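Local coordinates for methyl-accepting chemotaxis protein, putative (Geobacter sulfurreducens, PDB 3OOV) that probably takes part in chemotaxis signalling through a GAF domain, a fold that in many relatives senses small ligands, at residues R108-C118 with G128-S136. Numbering follows the deposited sequence.
Sequences RALRSKSFVIC and GVFAVDNRS. With GOL (glycerol), chain C.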
ATOM      1  N   ARG A 108       8.357  20.315  11.927  1.00 15.04           N
ATOM      2  CA  ARG A 108       9.127  20.387  10.679  1.00 16.38           C
ATOM      3  C   ARG A 108       9.455  19.009  10.132  1.00 15.38           C
ATOM      4  O   ARG A 108       9.456  18.802   8.913  1.00 16.53           O
ATOM      5  CB  ARG A 108      10.452  21.166  10.860  1.00 16.05           C
ATOM      6  CG  ARG A 108      10.278  22.705  10.821  1.00 18.28           C
ATOM      7  CD  ARG A 108      11.697  23.419  10.945  1.00 18.45           C
ATOM      8  NE  ARG A 108      12.263  23.132  12.268  1.00 16.75           N
ATOM      9  CZ  ARG A 108      13.369  22.470  12.536  1.00 16.27           C
ATOM     10  NH1 ARG A 108      14.131  21.941  11.579  1.00 18.66           N
ATOM     11  NH2 ARG A 108      13.709  22.315  13.801  1.00 16.83           N
ATOM     12  N   ALA A 109       9.699  18.058  11.039  1.00 15.47           N
ATOM     13  CA  ALA A 109      10.188  16.743  10.658  1.00 13.32           C
ATOM     14  C   ALA A 109       9.123  16.002   9.869  1.00 13.22           C
ATOM     15  O   ALA A 109       9.485  15.121   9.105  1.00 13.46           O
ATOM     16  CB  ALA A 109      10.602  15.927  11.911  1.00 12.37           C
ATOM     17  N   LEU A 110       7.850  16.366  10.102  1.00 12.62           N
ATOM     18  CA  LEU A 110       6.656  15.784   9.523  1.00 14.26           C
ATOM     19  C   LEU A 110       6.040  16.606   8.382  1.00 15.76           C
ATOM     20  O   LEU A 110       4.983  16.199   7.839  1.00 16.30           O
ATOM     21  CB  LEU A 110       5.540  15.601  10.599  1.00 12.64           C
ATOM     22  CG  LEU A 110       5.923  14.670  11.750  1.00 14.86           C
ATOM     23  CD1 LEU A 110       4.718  14.400  12.625  1.00 14.70           C
ATOM     24  CD2 LEU A 110       6.496  13.306  11.237  1.00 11.52           C
ATOM     25  N   ARG A 111       6.670  17.718   8.002  1.00 16.23           N
ATOM     26  CA  ARG A 111       6.054  18.591   6.993  1.00 19.09           C
ATOM     27  C   ARG A 111       6.377  18.285   5.515  1.00 18.89           C
ATOM     28  O   ARG A 111       6.132  19.106   4.691  1.00 21.33           O
ATOM     29  CB  ARG A 111       6.451  20.033   7.242  1.00 20.07           C
ATOM     30  CG  ARG A 111       5.679  20.708   8.296  1.00 24.08           C
ATOM     31  CD  ARG A 111       6.237  22.103   8.342  1.00 29.79           C
ATOM     32  NE  ARG A 111       5.537  22.775   9.396  1.00 33.82           N
ATOM     33  CZ  ARG A 111       5.994  23.833  10.025  1.00 38.47           C
ATOM     34  NH1 ARG A 111       7.165  24.363   9.674  1.00 38.68           N
ATOM     35  NH2 ARG A 111       5.268  24.358  10.998  1.00 39.37           N
ATOM     36  N   SER A 112       6.904  17.130   5.173  1.00 19.13           N
ATOM     37  CA  SER A 112       7.186  16.856   3.781  1.00 17.69           C
ATOM     38  C   SER A 112       5.872  16.811   3.011  1.00 18.23           C
ATOM     39  O   SER A 112       4.849  16.371   3.527  1.00 17.18           O
ATOM     40  CB  SER A 112       7.931  15.558   3.682  1.00 17.03           C
ATOM     41  OG  SER A 112       8.489  15.426   2.384  1.00 17.19           O
ATOM     42  N   LYS A 113       5.883  17.282   1.773  1.00 17.73           N
ATOM     43  CA  LYS A 113       4.734  17.096   0.911  1.00 18.58           C
ATOM     44  C   LYS A 113       4.801  15.801   0.117  1.00 18.05           C
ATOM     45  O   LYS A 113       3.867  15.464  -0.631  1.00 19.31           O
ATOM     46  CB  LYS A 113       4.609  18.334  -0.027  1.00 20.15           C
ATOM     47  CG  LYS A 113       3.777  19.532   0.604  1.00 25.90           C
ATOM     48  CD  LYS A 113       4.204  19.964   2.014  1.00 34.91           C
ATOM     49  CE  LYS A 113       3.243  21.024   2.637  1.00 41.71           C
ATOM     50  NZ  LYS A 113       3.093  20.746   4.114  1.00 43.70           N
ATOM     51  N   SER A 114       5.921  15.101   0.223  1.00 16.91           N
ATOM     52  CA  SER A 114       6.122  13.850  -0.480  1.00 18.08           C
ATOM     53  C   SER A 114       6.769  12.843   0.506  1.00 18.18           C
ATOM     54  O   SER A 114       7.734  13.175   1.189  1.00 19.78           O
ATOM     55  CB  SER A 114       7.053  14.058  -1.646  1.00 16.89           C
ATOM     56  OG  SER A 114       8.340  13.932  -1.084  1.00 26.50           O
ATOM     57  N   PHE A 115       6.230  11.630   0.621  1.00 16.20           N
ATOM     58  CA  PHE A 115       6.744  10.721   1.619  1.00 15.82           C
ATOM     59  C   PHE A 115       6.172   9.335   1.471  1.00 14.32           C
ATOM     60  O   PHE A 115       5.156   9.146   0.796  1.00 14.33           O
ATOM     61  CB  PHE A 115       6.375  11.244   3.027  1.00 16.67           C
ATOM     62  CG  PHE A 115       4.903  11.578   3.159  1.00 17.47           C
ATOM     63  CD1 PHE A 115       3.965  10.559   3.351  1.00 17.47           C
ATOM     64  CD2 PHE A 115       4.453  12.877   2.965  1.00 16.25           C
ATOM     65  CE1 PHE A 115       2.601  10.886   3.432  1.00 14.55           C
ATOM     66  CE2 PHE A 115       3.096  13.219   3.001  1.00 17.84           C
ATOM     67  CZ  PHE A 115       2.158  12.194   3.233  1.00 17.11           C
ATOM     68  N   VAL A 116       6.780   8.413   2.185  1.00 12.56           N
ATOM     69  CA  VAL A 116       6.222   7.067   2.468  1.00 11.97           C
ATOM     70  C   VAL A 116       6.007   6.872   3.960  1.00 12.88           C
ATOM     71  O   VAL A 116       6.924   7.193   4.824  1.00 12.70           O
ATOM     72  CB  VAL A 116       7.279   6.018   2.058  1.00 13.34           C
ATOM     73  CG1 VAL A 116       6.949   4.604   2.603  1.00 14.38           C
ATOM     74  CG2 VAL A 116       7.435   5.997   0.445  1.00 10.72           C
ATOM     75  N   ILE A 117       4.830   6.362   4.300  1.00 13.33           N
ATOM     76  CA  ILE A 117       4.536   5.908   5.700  1.00 13.08           C
ATOM     77  C   ILE A 117       4.345   4.399   5.647  1.00 13.96           C
ATOM     78  O   ILE A 117       3.582   3.870   4.816  1.00 12.46           O
ATOM     79  CB  ILE A 117       3.246   6.491   6.282  1.00 11.91           C
ATOM     80  CG1 ILE A 117       2.965   7.948   5.835  1.00 12.83           C
ATOM     81  CG2 ILE A 117       3.219   6.236   7.824  1.00 10.25           C
ATOM     82  CD1 ILE A 117       4.040   9.053   6.401  1.00 10.56           C
ATOM     83  N   CYS A 118       5.019   3.726   6.559  1.00 14.04           N
ATOM     84  CA  CYS A 118       5.091   2.282   6.560  1.00 14.75           C
ATOM     85  C   CYS A 118       4.781   1.806   8.004  1.00 14.55           C
ATOM     86  O   CYS A 118       5.348   2.328   8.939  1.00 16.19           O
ATOM     87  CB  CYS A 118       6.462   1.839   6.094  1.00 12.53           C
ATOM     88  SG  CYS A 118       6.684   0.068   6.318  1.00 19.26           S
ATOM     89  N   GLY A 128       3.264   1.067  15.510  1.00 14.79           N
ATOM     90  CA  GLY A 128       3.867   2.382  15.267  1.00 13.71           C
ATOM     91  C   GLY A 128       4.089   2.529  13.761  1.00 14.24           C
ATOM     92  O   GLY A 128       3.609   1.693  13.037  1.00 14.45           O
ATOM     93  N   VAL A 129       4.853   3.537  13.318  1.00 13.31           N
ATOM     94  CA  VAL A 129       5.106   3.843  11.912  1.00 12.89           C
ATOM     95  C   VAL A 129       6.535   4.344  11.653  1.00 13.83           C
ATOM     96  O   VAL A 129       7.161   5.041  12.503  1.00 13.30           O
ATOM     97  CB  VAL A 129       4.046   4.893  11.282  1.00 13.74           C
ATOM     98  CG1 VAL A 129       2.591   4.410  11.382  1.00 11.56           C
ATOM     99  CG2 VAL A 129       4.127   6.262  11.936  1.00 13.42           C
ATOM    100  N   PHE A 130       7.049   4.013  10.462  1.00 13.43           N
ATOM    101  CA  PHE A 130       8.157   4.773   9.860  1.00 12.90           C
ATOM    102  C   PHE A 130       7.553   5.782   8.917  1.00 12.71           C
ATOM    103  O   PHE A 130       6.722   5.430   8.102  1.00 13.63           O
ATOM    104  CB  PHE A 130       9.030   3.855   9.033  1.00 13.83           C
ATOM    105  CG  PHE A 130       9.995   3.082   9.813  1.00 15.80           C
ATOM    106  CD1 PHE A 130       9.568   2.145  10.759  1.00 13.96           C
ATOM    107  CD2 PHE A 130      11.365   3.251   9.588  1.00 16.72           C
ATOM    108  CE1 PHE A 130      10.495   1.370  11.492  1.00 18.50           C
ATOM    109  CE2 PHE A 130      12.311   2.495  10.306  1.00 17.92           C
ATOM    110  CZ  PHE A 130      11.890   1.534  11.261  1.00 17.57           C
ATOM    111  N   ALA A 131       7.939   7.051   9.026  1.00 12.34           N
ATOM    112  CA  ALA A 131       7.552   8.062   8.023  1.00 10.54           C
ATOM    113  C   ALA A 131       8.893   8.529   7.425  1.00 11.95           C
ATOM    114  O   ALA A 131       9.749   9.039   8.149  1.00 12.39           O
ATOM    115  CB  ALA A 131       6.824   9.244   8.729  1.00  9.95           C
ATOM    116  N   VAL A 132       9.065   8.395   6.111  1.00 13.05           N
ATOM    117  CA  VAL A 132      10.353   8.606   5.462  1.00 12.12           C
ATOM    118  C   VAL A 132      10.165   9.566   4.258  1.00 13.29           C
ATOM    119  O   VAL A 132       9.130   9.508   3.553  1.00 12.05           O
ATOM    120  CB  VAL A 132      11.043   7.301   5.000  1.00 12.54           C
ATOM    121  CG1 VAL A 132      12.453   7.583   4.331  1.00 11.52           C
ATOM    122  CG2 VAL A 132      11.282   6.326   6.164  1.00  8.92           C
ATOM    123  N   ASP A 133      11.125  10.491   4.081  1.00 12.58           N
ATOM    124  CA  ASP A 133      11.108  11.391   2.933  1.00 14.30           C
ATOM    125  C   ASP A 133      12.504  11.832   2.494  1.00 15.49           C
ATOM    126  O   ASP A 133      13.460  11.779   3.282  1.00 13.36           O
ATOM    127  CB  ASP A 133      10.174  12.592   3.133  1.00 13.40           C
ATOM    128  CG  ASP A 133      10.770  13.642   4.036  1.00 17.29           C
ATOM    129  OD1 ASP A 133      11.652  14.382   3.519  1.00 18.21           O
ATOM    130  OD2 ASP A 133      10.414  13.716   5.269  1.00 16.47           O
ATOM    131  N   ASN A 134      12.598  12.220   1.203  1.00 16.45           N
ATOM    132  CA  ASN A 134      13.832  12.833   0.628  1.00 15.63           C
ATOM    133  C   ASN A 134      13.362  14.213   0.073  1.00 14.59           C
ATOM    134  O   ASN A 134      13.442  14.481  -1.120  1.00 11.67           O
ATOM    135  CB  ASN A 134      14.343  11.919  -0.515  1.00 15.38           C
ATOM    136  CG  ASN A 134      15.120  10.697  -0.017  1.00 20.08           C
ATOM    137  OD1 ASN A 134      15.674  10.689   1.095  1.00 22.55           O
ATOM    138  ND2 ASN A 134      15.194   9.668  -0.852  1.00 15.63           N
ATOM    139  N   ARG A 135      12.778  15.041   0.920  1.00 13.58           N
ATOM    140  CA  ARG A 135      12.068  16.217   0.416  1.00 14.64           C
ATOM    141  C   ARG A 135      12.950  17.223  -0.345  1.00 15.70           C
ATOM    142  O   ARG A 135      12.420  18.078  -0.999  1.00 15.56           O
ATOM    143  CB  ARG A 135      11.376  16.951   1.567  1.00 13.20           C
ATOM    144  CG  ARG A 135      12.337  17.801   2.456  1.00 15.49           C
ATOM    145  CD  ARG A 135      11.624  18.278   3.778  1.00 16.29           C
ATOM    146  NE  ARG A 135      11.229  17.144   4.617  1.00 15.25           N
ATOM    147  CZ  ARG A 135      10.706  17.244   5.854  1.00 14.85           C
ATOM    148  NH1 ARG A 135      10.467  18.421   6.373  1.00  9.85           N
ATOM    149  NH2 ARG A 135      10.412  16.151   6.577  1.00 11.88           N
ATOM    150  N   SER A 136      14.278  17.185  -0.179  1.00 17.21           N
ATOM    151  CA  SER A 136      15.081  18.172  -0.862  1.00 20.76           C
ATOM    152  C   SER A 136      15.496  17.625  -2.240  1.00 20.73           C
ATOM    153  O   SER A 136      16.017  18.363  -3.066  1.00 20.51           O
ATOM    154  CB  SER A 136      16.265  18.643  -0.011  1.00 20.72           C
ATOM    155  OG  SER A 136      17.338  17.780  -0.197  1.00 26.13           O
TER
HETATM  156  C1  GOL C 167       5.659  12.960   6.361  1.00 23.56           C
HETATM  157  O1  GOL C 167       4.757  13.375   7.356  1.00 18.53           O
HETATM  158  C2  GOL C 167       7.029  13.085   6.997  1.00 24.34           C
HETATM  159  O2  GOL C 167       7.442  14.457   6.896  1.00 28.15           O
HETATM  160  C3  GOL C 167       7.919  12.168   6.195  1.00 23.48           C
HETATM  161  O3  GOL C 167       9.188  12.028   6.800  1.00 18.52           O
HETATM  162  O   HOH W   1      10.352  12.289  -0.812  1.00  8.10           O
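Arg135 NH1 donates to Arg108 O at 2.8 Å, almost straight (174°). Arg135 NH2 hydrogen-bonds to Ala109 O at 2.9 Å, from above that carbonyl's plane. Both oxygens lie in the guanidinium plane. Arg135 also grips Asp133 side-on: NE bonds to OD1, and Arg135 NH2 forms a salt bridge to Asp133 OD2 at 2.8 Å. A bend at chi3 (63°) curls the chain back for this, and Ser112 covers one guanidinium face. Replacing Arg135 with an alanine would probably leave both carbonyls without this donor and the Asp133 carboxylate without its two-nitrogen partner. Arg135 N closes an Asx turn on Asp133 OD1. Ser112 OG lies 3.3 Å from Asp133 CG and donates to Ser114 O.

Paired backbone hydrogen bonds join Val116 to Val132 and Cys118 to Phe130. Between them, Ile117 CD1 lies 3.6 Å from Ala131 CB. Ile117 CG2 packs on Val129 CB, and both residues touch Ile76 of helix 74-82. Val132 and Cys118 point to the other face, against helix 143-167.

A glycerol, probably from crystallisation, donates to Asp133 OD2, Ala109 O and Leu110 O, accepts from Ser112 N, and covers one Phe115 ring face. It sits beside the antiparallel hairpin 115-122/125-133 of the GAF-domain sheet, where relatives often bind small ligands; whether this protein does is not known.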